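Local atomic coordinates of argininosuccinate lyase (Chelativorans sp., PDB entry 6RXA), a protein that acts as a carbon-nitrogen lyase (EDDS lyase) of the aspartase/fumarase superfamily and probably also splits argininosuccinate into fumarate and arginine. Residues A32-L35 with T36-V39; P305-G308 with I309-L313. The protein carries 2 engineered substitutions. One frame throughout, in Å; residues are numbered along the deposited sequence.

Interaction 1: A32-L35 with T36-V39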
ATOM      1  N   ALA A  32      11.077  15.620  15.503  1.00 14.81           N
ATOM      2  CA  ALA A  32       9.727  15.818  15.006  1.00 15.14           C
ATOM      3  C   ALA A  32       8.730  15.975  16.145  1.00 15.55           C
ATOM      4  O   ALA A  32       8.798  15.276  17.162  1.00 17.15           O
ATOM      5  CB  ALA A  32       9.323  14.634  14.135  1.00 15.67           C
ATOM      6  N   LEU A  33       7.795  16.900  15.951  1.00 14.90           N
ATOM      7  CA  LEU A  33       6.683  17.088  16.868  1.00 15.27           C
ATOM      8  C   LEU A  33       5.630  16.016  16.649  1.00 15.28           C
ATOM      9  O   LEU A  33       5.479  15.490  15.539  1.00 15.93           O
ATOM     10  CB  LEU A  33       6.005  18.424  16.577  1.00 16.44           C
ATOM     11  CG  LEU A  33       6.854  19.671  16.760  1.00 19.43           C
ATOM     12  CD1 LEU A  33       6.053  20.898  16.415  1.00 20.80           C
ATOM     13  CD2 LEU A  33       7.361  19.732  18.184  1.00 20.77           C
ATOM     14  N   THR A  34       4.868  15.723  17.700  1.00 15.80           N
ATOM     15  CA  THR A  34       3.624  15.007  17.477  1.00 15.60           C
ATOM     16  C   THR A  34       2.658  15.899  16.695  1.00 14.52           C
ATOM     17  O   THR A  34       2.768  17.131  16.699  1.00 14.51           O
ATOM     18  CB  THR A  34       2.926  14.643  18.794  1.00 17.57           C
ATOM     19  OG1 THR A  34       2.585  15.851  19.487  1.00 17.27           O
ATOM     20  CG2 THR A  34       3.798  13.768  19.683  1.00 19.81           C
ATOM     21  N   LEU A  35       1.660  15.276  16.067  1.00 14.50           N
ATOM     22  CA  LEU A  35       0.627  16.072  15.412  1.00 14.46           C
ATOM     23  C   LEU A  35      -0.064  17.004  16.409  1.00 14.45           C
ATOM     24  O   LEU A  35      -0.304  18.182  16.109  1.00 14.96           O
ATOM     25  CB  LEU A  35      -0.372  15.170  14.681  1.00 14.79           C
ATOM     26  CG  LEU A  35      -1.391  15.946  13.836  1.00 17.13           C
ATOM     27  CD1 LEU A  35      -0.771  16.703  12.704  1.00 16.38           C
ATOM     28  CD2 LEU A  35      -2.453  14.967  13.294  1.00 19.92           C
ATOM     29  N   THR A  36      -0.386  16.503  17.610  1.00 14.73           N
ATOM     30  CA  THR A  36      -1.038  17.351  18.608  1.00 16.41           C
ATOM     31  C   THR A  36      -0.218  18.600  18.908  1.00 15.37           C
ATOM     32  O   THR A  36      -0.763  19.714  18.946  1.00 16.94           O
ATOM     33  CB  THR A  36      -1.281  16.542  19.885  1.00 20.43           C
ATOM     34  OG1 THR A  36      -2.193  15.472  19.588  1.00 21.62           O
ATOM     35  CG2 THR A  36      -1.839  17.429  20.983  1.00 22.54           C
ATOM     36  N   SER A  37       1.092  18.451  19.086  1.00 15.12           N
ATOM     37  CA  SER A  37       1.912  19.613  19.409  1.00 16.77           C
ATOM     38  C   SER A  37       2.075  20.539  18.213  1.00 16.11           C
ATOM     39  O   SER A  37       2.140  21.768  18.384  1.00 17.31           O
ATOM     40  CB  SER A  37       3.267  19.153  19.930  1.00 19.31           C
ATOM     41  OG  SER A  37       3.130  18.610  21.236  1.00 22.32           O
ATOM     42  N   ALA A  38       2.127  19.980  17.007  1.00 14.85           N
ATOM     43  CA  ALA A  38       2.270  20.804  15.817  1.00 14.31           C
ATOM     44  C   ALA A  38       1.011  21.617  15.536  1.00 14.84           C
ATOM     45  O   ALA A  38       1.106  22.766  15.080  1.00 15.52           O
ATOM     46  CB  ALA A  38       2.615  19.925  14.612  1.00 14.79           C
ATOM     47  N   VAL A  39      -0.168  21.054  15.794  1.00 14.64           N
ATOM     48  CA  VAL A  39      -1.425  21.730  15.471  1.00 14.78           C
ATOM     49  C   VAL A  39      -1.850  22.692  16.565  1.00 15.32           C
ATOM     50  O   VAL A  39      -2.556  23.676  16.269  1.00 16.26           O
ATOM     51  CB  VAL A  39      -2.514  20.677  15.207  1.00 16.91           C
ATOM     52  CG1 VAL A  39      -3.869  21.301  15.013  1.00 20.98           C
ATOM     53  CG2 VAL A  39      -2.156  19.882  13.974  1.00 15.39           C
TER
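Thr34 and Ser37 meet through a hydroxyl group: OG1 of Thr34 accepts from Ser37 N at 3.0 Å, with an N-H...O angle of 160°. Thr34 is therefore the N-cap of helix 35-56, its side chain standing in for the carbonyl that a preceding turn would have supplied. A first torsion of 62° puts OG1 between the backbone N and the carbonyl carbon of Thr34, from where it reaches forward to Ser37 N in the first turn. Ser37 OG also lies 3.3 Å from Thr34 OG1, a weak bond; its stronger partner is NH1 of Arg86, which ties the serine to a neighbouring loop. The regular pattern starts at once, with Ala38 N bonded to Thr34 O at 2.9 Å and Val39 N to Leu35 O at the same length.

Apolar side chains flank this cap. Leu33, just before the N-cap, swings CD1 forward to 4.0 Å from Ala38 CB, four residues into the helix, in the manner of a hydrophobic staple; the short methyl of the buried alanine lets the leucine branch come close to the backbone. One turn apart, Leu35 CD1 meets Val39 CG2 at 3.7 Å, the two side chains crossing at a slant.

Thr34 packs on Asp29 of a second subunit. The turn joins helix 20-31 to helix 35-56, whose Leu35, Ala38 and Val39 rest on Phe123 of helix 112-147, while Leu35 and Ala38 also touch Pro329 at the start of helix 329-348.

Interaction 2: P305-G308 with I309-L313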
ATOM      1  N   PRO A 305       2.033   6.662   4.906  1.00 12.97           N
ATOM      2  CA  PRO A 305       0.879   7.533   5.202  1.00 10.92           C
ATOM      3  C   PRO A 305      -0.172   7.493   4.113  1.00 11.19           C
ATOM      4  O   PRO A 305      -1.372   7.479   4.416  1.00 12.92           O
ATOM      5  CB  PRO A 305       1.512   8.923   5.350  1.00 12.32           C
ATOM      6  CG  PRO A 305       2.929   8.630   5.798  1.00 13.35           C
ATOM      7  CD  PRO A 305       3.311   7.392   4.995  1.00 13.13           C
ATOM      8  N   LEU A 306       0.246   7.483   2.850  1.00 11.57           N
ATOM      9  CA  LEU A 306      -0.708   7.441   1.746  1.00 11.28           C
ATOM     10  C   LEU A 306      -1.650   6.247   1.876  1.00 10.91           C
ATOM     11  O   LEU A 306      -2.877   6.391   1.787  1.00 13.01           O
ATOM     12  CB  LEU A 306       0.048   7.390   0.421  1.00 11.66           C
ATOM     13  CG  LEU A 306      -0.789   7.211  -0.850  1.00 12.11           C
ATOM     14  CD1 LEU A 306      -1.806   8.324  -0.976  1.00 12.72           C
ATOM     15  CD2 LEU A 306       0.132   7.123  -2.056  1.00 12.13           C
ATOM     16  N   VAL A 307      -1.095   5.059   2.112  1.00 11.21           N
ATOM     17  CA  VAL A 307      -1.913   3.852   2.236  1.00 11.02           C
ATOM     18  C   VAL A 307      -2.765   3.876   3.499  1.00 11.37           C
ATOM     19  O   VAL A 307      -3.943   3.516   3.469  1.00 12.68           O
ATOM     20  CB  VAL A 307      -1.020   2.604   2.144  1.00 12.87           C
ATOM     21  CG1 VAL A 307      -1.798   1.347   2.498  1.00 14.03           C
ATOM     22  CG2 VAL A 307      -0.416   2.504   0.745  1.00 13.90           C
ATOM     23  N   GLY A 308      -2.199   4.280   4.632  1.00 11.52           N
ATOM     24  CA  GLY A 308      -2.987   4.317   5.855  1.00 11.70           C
ATOM     25  C   GLY A 308      -4.164   5.268   5.760  1.00 11.28           C
ATOM     26  O   GLY A 308      -5.266   4.953   6.214  1.00 12.39           O
ATOM     27  N   ILE A 309      -3.935   6.455   5.193  1.00 11.56           N
ATOM     28  CA  ILE A 309      -5.002   7.437   5.064  1.00 10.06           C
ATOM     29  C   ILE A 309      -6.108   6.897   4.170  1.00  9.87           C
ATOM     30  O   ILE A 309      -7.288   6.905   4.538  1.00 11.95           O
ATOM     31  CB  ILE A 309      -4.443   8.773   4.542  1.00 11.72           C
ATOM     32  CG1 ILE A 309      -3.518   9.426   5.559  1.00 11.23           C
ATOM     33  CG2 ILE A 309      -5.589   9.716   4.228  1.00 13.13           C
ATOM     34  CD1 ILE A 309      -2.566  10.459   4.953  1.00 12.86           C
ATOM     35  N   LEU A 310      -5.740   6.398   2.984  1.00 11.45           N
ATOM     36  CA  LEU A 310      -6.752   5.880   2.063  1.00 10.91           C
ATOM     37  C   LEU A 310      -7.470   4.660   2.629  1.00 12.06           C
ATOM     38  O   LEU A 310      -8.684   4.507   2.433  1.00 12.48           O
ATOM     39  CB  LEU A 310      -6.143   5.543   0.708  1.00 11.47           C
ATOM     40  CG  LEU A 310      -5.877   6.740  -0.198  1.00 12.42           C
ATOM     41  CD1 LEU A 310      -4.966   6.319  -1.352  1.00 13.01           C
ATOM     42  CD2 LEU A 310      -7.143   7.387  -0.718  1.00 13.00           C
ATOM     43  N   THR A 311      -6.748   3.771   3.314  1.00 11.72           N
ATOM     44  CA  THR A 311      -7.422   2.645   3.960  1.00 11.37           C
ATOM     45  C   THR A 311      -8.484   3.148   4.930  1.00 10.82           C
ATOM     46  O   THR A 311      -9.608   2.637   4.970  1.00 12.27           O
ATOM     47  CB  THR A 311      -6.415   1.764   4.690  1.00 11.79           C
ATOM     48  OG1 THR A 311      -5.570   1.121   3.725  1.00 12.96           O
ATOM     49  CG2 THR A 311      -7.103   0.695   5.497  1.00 11.18           C
ATOM     50  N   SER A 312      -8.131   4.148   5.743  1.00 10.84           N
ATOM     51  CA  SER A 312      -9.072   4.644   6.745  1.00 11.73           C
ATOM     52  C   SER A 312     -10.314   5.247   6.089  1.00 11.98           C
ATOM     53  O   SER A 312     -11.427   5.082   6.603  1.00 13.35           O
ATOM     54  CB  SER A 312      -8.382   5.625   7.710  1.00 11.55           C
ATOM     55  OG  SER A 312      -8.190   6.913   7.161  1.00 12.49           O
ATOM     56  N   LEU A 313     -10.156   5.930   4.947  1.00 11.91           N
ATOM     57  CA  LEU A 313     -11.313   6.523   4.283  1.00 12.21           C
ATOM     58  C   LEU A 313     -12.180   5.451   3.641  1.00 11.75           C
ATOM     59  O   LEU A 313     -13.406   5.573   3.628  1.00 12.92           O
ATOM     60  CB  LEU A 313     -10.859   7.553   3.255  1.00 11.93           C
ATOM     61  CG  LEU A 313     -10.132   8.776   3.837  1.00 13.05           C
ATOM     62  CD1 LEU A 313      -9.778   9.763   2.738  1.00 14.11           C
ATOM     63  CD2 LEU A 313     -10.980   9.425   4.922  1.00 12.94           C
TER
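Pro305 receives Ile309 N at its carbonyl oxygen, 2.9 Å away. A proline suits this place in the first turn of helix 303-314, where a missing N-H costs little. Ile309 CG1 passes 3.1 Å from the same oxygen, because a first torsion of -67° sets it beside the backbone N.

Leu306 comes next, its CD1 lying 3.8 Å from Leu310 CD1; the two leucines run side by side and point the same way, forming an apolar strip that continues onto Leu310 of a third subunit.

At Val307 the carbonyl oxygen is gripped twice, by Thr311 N at 2.8 Å and by Thr311 OG1 at 2.9 Å. The two donors approach from opposite faces of the carbonyl plane, the hydroxyl standing 39° out of it. Threonine thus satisfies its polar end in buried surroundings, and OG1 is also hydrogen-bonded to Thr311 OG1 of the fourth subunit.

Gly308 O accepts from Ser312 N at 3.0 Å, and Ser312 OG turns back to Ile309 O, with Val325 N as a further partner.

Such a regular helix, packed against the other three subunits, is characteristic of the central helical bundle of aspartase/fumarase tetramers.

In the fold
Interactions 1 and 2 follow one another along the chain, and neither nests within nor crosses the other. From the N terminus, residues 32-39 come first and turn the chain from helix 20-31 into helix 35-56. Well over two hundred residues later, 305-313 form successive turns of helix 303-314, so each contact closes just a local loop of backbone. They do not touch: their centres lie 19 Å apart and their nearest atoms about 9 Å. Interaction 1 is a surface feature, settled against helices 112-147 and 329-348, whereas interaction 2 is buried, joining helix 236-262 to the interface where the four subunits meet.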